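Local coordinates for protein-arginine-phosphatase (Bacillus subtilis subsp. subtilis, PDB 4KK3) that removes phosphate specifically from phosphoarginine residues of many proteins, counteracting the arginine kinase McsB and restoring DNA binding by the repressor CtsR, at residues Ser67-Thr70 against Glu71-Glu75; Arg139-Ala142 against Lys143-Lys147. All blocks are in the same frame, centred on the assembly; numbering follows the deposited sequence.

Interaction 1: Ser67-Thr70 against Glu71-Glu75; sequences SPLT and EELME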
ATOM      1  N   SER A  67       0.816  -3.688 -11.408  1.00 21.80           N
ATOM      2  CA  SER A  67       1.821  -2.841 -12.040  1.00 23.08           C
ATOM      3  C   SER A  67       3.178  -3.065 -11.380  1.00 20.66           C
ATOM      4  O   SER A  67       3.269  -3.121 -10.158  1.00 21.44           O
ATOM      5  CB  SER A  67       1.414  -1.369 -11.920  1.00 34.77           C
ATOM      6  OG  SER A  67       2.448  -0.511 -12.370  1.00 47.31           O
ATOM      7  N   PRO A  68       4.241  -3.192 -12.190  1.00 22.66           N
ATOM      8  CA  PRO A  68       5.572  -3.300 -11.589  1.00 23.23           C
ATOM      9  C   PRO A  68       6.026  -1.935 -11.114  1.00 23.51           C
ATOM     10  O   PRO A  68       5.661  -0.914 -11.696  1.00 25.29           O
ATOM     11  CB  PRO A  68       6.449  -3.756 -12.760  1.00 27.63           C
ATOM     12  CG  PRO A  68       5.759  -3.221 -13.969  1.00 32.24           C
ATOM     13  CD  PRO A  68       4.279  -3.311 -13.659  1.00 27.15           C
ATOM     14  N   LEU A  69       6.816  -1.914 -10.054  1.00 23.53           N
ATOM     15  CA  LEU A  69       7.417  -0.678  -9.623  1.00 21.85           C
ATOM     16  C   LEU A  69       8.492  -0.300 -10.641  1.00 26.17           C
ATOM     17  O   LEU A  69       9.212  -1.162 -11.134  1.00 30.48           O
ATOM     18  CB  LEU A  69       8.012  -0.859  -8.238  1.00 23.65           C
ATOM     19  CG  LEU A  69       8.538   0.391  -7.554  1.00 25.57           C
ATOM     20  CD1 LEU A  69       7.424   1.375  -7.254  1.00 21.99           C
ATOM     21  CD2 LEU A  69       9.221  -0.033  -6.291  1.00 24.34           C
ATOM     22  N   THR A  70       8.579   0.981 -10.978  1.00 22.68           N
ATOM     23  CA  THR A  70       9.564   1.445 -11.950  1.00 31.05           C
ATOM     24  C   THR A  70      10.325   2.634 -11.401  1.00 30.03           C
ATOM     25  O   THR A  70       9.904   3.247 -10.417  1.00 28.52           O
ATOM     26  CB  THR A  70       8.906   1.905 -13.251  1.00 32.75           C
ATOM     27  OG1 THR A  70       8.061   3.025 -12.973  1.00 33.88           O
ATOM     28  CG2 THR A  70       8.094   0.781 -13.870  1.00 33.83           C
ATOM     29  N   GLU A  71      11.438   2.966 -12.052  1.00 34.48           N
ATOM     30  CA  GLU A  71      12.242   4.117 -11.661  1.00 33.02           C
ATOM     31  C   GLU A  71      11.417   5.401 -11.719  1.00 32.51           C
ATOM     32  O   GLU A  71      11.512   6.243 -10.830  1.00 33.39           O
ATOM     33  CB  GLU A  71      13.484   4.232 -12.552  1.00 39.81           C
ATOM     34  CG  GLU A  71      14.285   5.514 -12.365  1.00 46.64           C
ATOM     35  CD  GLU A  71      15.033   5.563 -11.044  1.00 50.56           C
ATOM     36  OE1 GLU A  71      15.317   4.489 -10.474  1.00 47.42           O
ATOM     37  OE2 GLU A  71      15.343   6.683 -10.579  1.00 54.44           O
ATOM     38  N   GLU A  72      10.594   5.534 -12.758  1.00 31.68           N
ATOM     39  CA  GLU A  72       9.740   6.709 -12.919  1.00 39.33           C
ATOM     40  C   GLU A  72       8.787   6.908 -11.740  1.00 36.43           C
ATOM     41  O   GLU A  72       8.629   8.025 -11.244  1.00 37.76           O
ATOM     42  CB  GLU A  72       8.932   6.615 -14.213  1.00 49.49           C
ATOM     43  CG  GLU A  72       8.139   7.869 -14.531  1.00 59.13           C
ATOM     44  CD  GLU A  72       6.963   7.595 -15.448  1.00 65.65           C
ATOM     45  OE1 GLU A  72       5.953   7.039 -14.964  1.00 64.44           O
ATOM     46  OE2 GLU A  72       7.050   7.935 -16.647  1.00 69.79           O
ATOM     47  N   LEU A  73       8.145   5.825 -11.307  1.00 29.32           N
ATOM     48  CA  LEU A  73       7.263   5.873 -10.142  1.00 31.11           C
ATOM     49  C   LEU A  73       8.030   6.241  -8.874  1.00 32.18           C
ATOM     50  O   LEU A  73       7.544   7.015  -8.044  1.00 33.91           O
ATOM     51  CB  LEU A  73       6.552   4.534  -9.946  1.00 26.42           C
ATOM     52  CG  LEU A  73       5.553   4.091 -11.015  1.00 31.51           C
ATOM     53  CD1 LEU A  73       5.056   2.680 -10.715  1.00 28.38           C
ATOM     54  CD2 LEU A  73       4.391   5.065 -11.101  1.00 37.15           C
HETATM   55  N   MSE A  74       9.225   5.675  -8.727  1.00 35.31           N
HETATM   56  CA  MSE A  74      10.055   5.930  -7.555  1.00 33.51           C
HETATM   57  C   MSE A  74      10.511   7.385  -7.492  1.00 34.81           C
HETATM   58  O   MSE A  74      10.570   7.976  -6.417  1.00 39.94           O
HETATM   59  CB  MSE A  74      11.263   4.983  -7.521  1.00 33.59           C
HETATM   60  CG  MSE A  74      10.923   3.543  -7.138  1.00 30.46           C
HETATM   61 SE   MSE A  74      10.223   3.410  -5.318  0.71 28.56          SE
HETATM   62  CE  MSE A  74      11.689   4.325  -4.415  1.00 20.33           C
ATOM     63  N   GLU A  75      10.827   7.960  -8.648  1.00 34.36           N
ATOM     64  CA  GLU A  75      11.266   9.352  -8.701  1.00 37.40           C
ATOM     65  C   GLU A  75      10.122  10.302  -8.348  1.00 36.88           C
ATOM     66  O   GLU A  75      10.314  11.263  -7.602  1.00 35.81           O
ATOM     67  CB  GLU A  75      11.831   9.690 -10.089  1.00 44.21           C
ATOM     68  CG  GLU A  75      12.392  11.110 -10.232  1.00 51.73           C
ATOM     69  CD  GLU A  75      11.314  12.170 -10.451  1.00 59.11           C
ATOM     70  OE1 GLU A  75      10.295  11.869 -11.110  1.00 58.19           O
ATOM     71  OE2 GLU A  75      11.485  13.303  -9.951  1.00 64.22           O
TER
HETATM   72  O   HOH W   1       6.556   4.225 -14.641  1.00 42.54           O

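Interaction 2: Arg139-Ala142 against Lys143-Lys147; sequences RQLA and KQLKK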
ATOM      1  N   ARG A 139      -6.187   4.439   8.603  1.00 18.56           N
ATOM      2  CA  ARG A 139      -6.914   5.486   9.324  1.00 22.24           C
ATOM      3  C   ARG A 139      -5.965   6.397  10.095  1.00 22.76           C
ATOM      4  O   ARG A 139      -6.139   7.618  10.088  1.00 23.79           O
ATOM      5  CB  ARG A 139      -7.990   4.906  10.248  1.00 28.03           C
ATOM      6  CG  ARG A 139      -9.148   4.297   9.473  1.00 31.38           C
ATOM      7  CD  ARG A 139     -10.341   3.983  10.347  1.00 37.88           C
ATOM      8  NE  ARG A 139     -11.403   3.352   9.565  1.00 41.84           N
ATOM      9  CZ  ARG A 139     -12.263   4.014   8.794  1.00 48.40           C
ATOM     10  NH1 ARG A 139     -12.200   5.337   8.698  1.00 50.81           N
ATOM     11  NH2 ARG A 139     -13.190   3.353   8.117  1.00 49.55           N
ATOM     12  N   GLN A 140      -4.955   5.810  10.733  1.00 23.04           N
ATOM     13  CA  GLN A 140      -3.953   6.596  11.452  1.00 26.76           C
ATOM     14  C   GLN A 140      -3.114   7.417  10.483  1.00 24.58           C
ATOM     15  O   GLN A 140      -2.799   8.569  10.769  1.00 24.27           O
ATOM     16  CB  GLN A 140      -3.019   5.721  12.280  1.00 34.89           C
ATOM     17  CG  GLN A 140      -3.656   4.783  13.277  1.00 44.28           C
ATOM     18  CD  GLN A 140      -2.623   3.859  13.916  1.00 49.29           C
ATOM     19  OE1 GLN A 140      -1.737   4.311  14.650  1.00 52.96           O
ATOM     20  NE2 GLN A 140      -2.718   2.563  13.618  1.00 37.29           N
ATOM     21  N   LEU A 141      -2.734   6.813   9.353  1.00 22.61           N
ATOM     22  CA  LEU A 141      -1.973   7.516   8.327  1.00 21.00           C
ATOM     23  C   LEU A 141      -2.686   8.789   7.892  1.00 20.77           C
ATOM     24  O   LEU A 141      -2.075   9.850   7.784  1.00 22.82           O
ATOM     25  CB  LEU A 141      -1.693   6.616   7.112  1.00 20.14           C
ATOM     26  CG  LEU A 141      -0.914   7.226   5.936  1.00 15.96           C
ATOM     27  CD1 LEU A 141       0.517   7.586   6.353  1.00 20.50           C
ATOM     28  CD2 LEU A 141      -0.875   6.281   4.732  1.00 16.54           C
ATOM     29  N   ALA A 142      -3.985   8.673   7.645  1.00 19.23           N
ATOM     30  CA  ALA A 142      -4.790   9.810   7.244  1.00 23.52           C
ATOM     31  C   ALA A 142      -4.687  10.946   8.260  1.00 24.85           C
ATOM     32  O   ALA A 142      -4.422  12.087   7.891  1.00 30.11           O
ATOM     33  CB  ALA A 142      -6.220   9.383   7.054  1.00 25.21           C
ATOM     34  N   LYS A 143      -4.864  10.621   9.536  1.00 27.38           N
ATOM     35  CA  LYS A 143      -4.787  11.620  10.595  1.00 32.59           C
ATOM     36  C   LYS A 143      -3.396  12.243  10.646  1.00 35.07           C
ATOM     37  O   LYS A 143      -3.254  13.437  10.899  1.00 35.79           O
ATOM     38  CB  LYS A 143      -5.141  11.014  11.958  1.00 40.41           C
ATOM     39  CG  LYS A 143      -6.488  10.298  12.032  1.00 48.08           C
ATOM     40  CD  LYS A 143      -7.668  11.239  11.850  1.00 59.54           C
ATOM     41  CE  LYS A 143      -8.983  10.521  12.142  1.00 63.81           C
ATOM     42  NZ  LYS A 143     -10.182  11.333  11.783  1.00 67.52           N
ATOM     43  N   GLN A 144      -2.371  11.433  10.400  1.00 27.84           N
ATOM     44  CA  GLN A 144      -1.005  11.932  10.441  1.00 31.74           C
ATOM     45  C   GLN A 144      -0.714  12.850   9.266  1.00 32.48           C
ATOM     46  O   GLN A 144      -0.055  13.877   9.426  1.00 36.80           O
ATOM     47  CB  GLN A 144      -0.004  10.781  10.468  1.00 32.38           C
ATOM     48  CG  GLN A 144       0.078  10.079  11.802  1.00 35.72           C
ATOM     49  CD  GLN A 144       0.870   8.802  11.713  1.00 39.92           C
ATOM     50  OE1 GLN A 144       1.361   8.439  10.642  1.00 39.77           O
ATOM     51  NE2 GLN A 144       1.002   8.107  12.838  1.00 41.00           N
ATOM     52  N   LEU A 145      -1.219  12.494   8.090  1.00 27.89           N
ATOM     53  CA  LEU A 145      -0.965  13.294   6.892  1.00 31.54           C
ATOM     54  C   LEU A 145      -1.497  14.726   7.008  1.00 41.03           C
ATOM     55  O   LEU A 145      -1.042  15.621   6.298  1.00 42.90           O
ATOM     56  CB  LEU A 145      -1.509  12.604   5.643  1.00 31.58           C
ATOM     57  CG  LEU A 145      -0.687  11.404   5.164  1.00 33.38           C
ATOM     58  CD1 LEU A 145      -1.406  10.690   4.054  1.00 36.86           C
ATOM     59  CD2 LEU A 145       0.690  11.851   4.698  1.00 39.05           C
ATOM     60  N   LYS A 146      -2.446  14.933   7.917  1.00 46.87           N
ATOM     61  CA  LYS A 146      -2.947  16.275   8.222  1.00 56.39           C
ATOM     62  C   LYS A 146      -1.864  17.164   8.839  1.00 61.16           C
ATOM     63  O   LYS A 146      -1.972  18.389   8.814  1.00 67.35           O
ATOM     64  CB  LYS A 146      -4.142  16.197   9.175  1.00 60.23           C
ATOM     65  CG  LYS A 146      -5.236  15.247   8.729  1.00 62.90           C
ATOM     66  CD  LYS A 146      -5.799  15.655   7.384  1.00 67.18           C
ATOM     67  CE  LYS A 146      -6.814  16.780   7.506  1.00 71.70           C
ATOM     68  NZ  LYS A 146      -8.117  16.299   8.049  1.00 72.09           N
ATOM     69  N   LYS A 147      -0.826  16.543   9.392  1.00 57.07           N
ATOM     70  CA  LYS A 147       0.256  17.274  10.041  1.00 56.25           C
ATOM     71  C   LYS A 147       1.365  17.648   9.064  1.00 53.55           C
ATOM     72  O   LYS A 147       2.417  18.143   9.465  1.00 56.12           O
ATOM     73  CB  LYS A 147       0.848  16.448  11.182  1.00 60.70           C
ATOM     74  CG  LYS A 147      -0.122  16.141  12.304  1.00 65.37           C
ATOM     75  CD  LYS A 147       0.560  15.348  13.406  1.00 68.85           C
ATOM     76  CE  LYS A 147      -0.399  15.070  14.548  1.00 72.91           C
ATOM     77  NZ  LYS A 147      -1.661  14.456  14.056  1.00 74.07           N
TER

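Interaction 1: Ser67-Thr70 against Glu71-Glu75
L69 lays its isobutyl end across the side chain of M74, a selenomethionine, the two running at about a right angle to each other. Branch CD2 of L69 comes within 3.7 Å of M74 SE, and CD1 rests against the same selenium and the CG beside it. With CG anti to its carbonyl carbon (chi1 -74°), M74 brings CG and SE against the leucine, while CE bends off away from it. I91 of helix 85-94 touches both residues and F95 touches L69, so the pair belongs to a buried apolar cluster.

T70 stands at the N-cap of helix 71-76. With chi1 at 63°, OG1 sits between the backbone N and the carbonyl carbon and points forward into the first helical turn, where it accepts from L73 N at 3.3 Å in a nearly straight bond (167°). The carbonyl of T70 opens the helical pattern by accepting from M74 N, with T70 O and M74 N 3.0 Å apart. L73 leans its isobutyl group on the capping hydroxyl: its CG lies 3.4 Å from T70 OG1, while its CD1 reaches 3.8 Å from P68 O. On the outer side a water next to T70 OG1 donates to E72 OE1 at 2.9 Å.

The acidic group of E71 turns away to Y98, and S67 N bonds to the substrate-binding N10. One threonine thus supplies a side-chain and a main-chain acceptor to the amides at the helix start, and the capping bond from L73 N probably favours this rotation of its hydroxyl.

Interaction 2: Arg139-Ala142 against Lys143-Lys147
L141 and L145, one turn apart on helix 124-145, slant across each other, with L141 CG 4.0 Å from L145 CD1. Chi1 of L141 (179°) swings its CG away from its own backbone N and beside the carbonyl, toward the following turn; both leucines then lie on F21 of helix 13-28.

On another face Q144 runs extended, its CG 3.4 Å from Q140 O, and carries its amide past the L141 backbone so that NE2 can donate to V109 O of helix 105-110. A leucine in place of Q144 would probably leave V109 O without this donor and break the polar tie between the two helices.

K143 and K146 leave the helix on a third side. K143 CG passes 3.3 Å from R139 O and K146 CG 3.4 Å from A142 O, and both ammonium groups form salt bridges to E28.

Beneath the side chains, L145 N to L141 O (2.8 Å) and Q144 N to Q140 O (2.9 Å) are firm helical bonds, whereas K146 N to A142 O is weak at 3.5 Å. Leucine packing, a side-chain amide hydrogen bond and paired lysines therefore fasten this C-terminal turn on separate sides, and the two positive charges probably stabilise the carboxylate of E28.

In the fold
Interaction 1 comes first along the chain, where the loop after helix 49-56 enters helix 71-76; interaction 2 follows at the C-terminal end of helix 124-145. Their centres are 24 Å apart and their nearest atoms about 15 Å, so they do not touch. Both belong to the single phosphatase domain, built on a four-stranded parallel sheet. The 67-75 region meets strand 33-38 and helix 85-94, and S67 lies beside the substrate-binding N10. Residues 139-147 pack instead on helices 13-28 and 105-110, away from the annotated sites. Interaction 1 thus lies next to a substrate-binding residue, while interaction 2 joins the C-terminal helix to its neighbours far from the pocket.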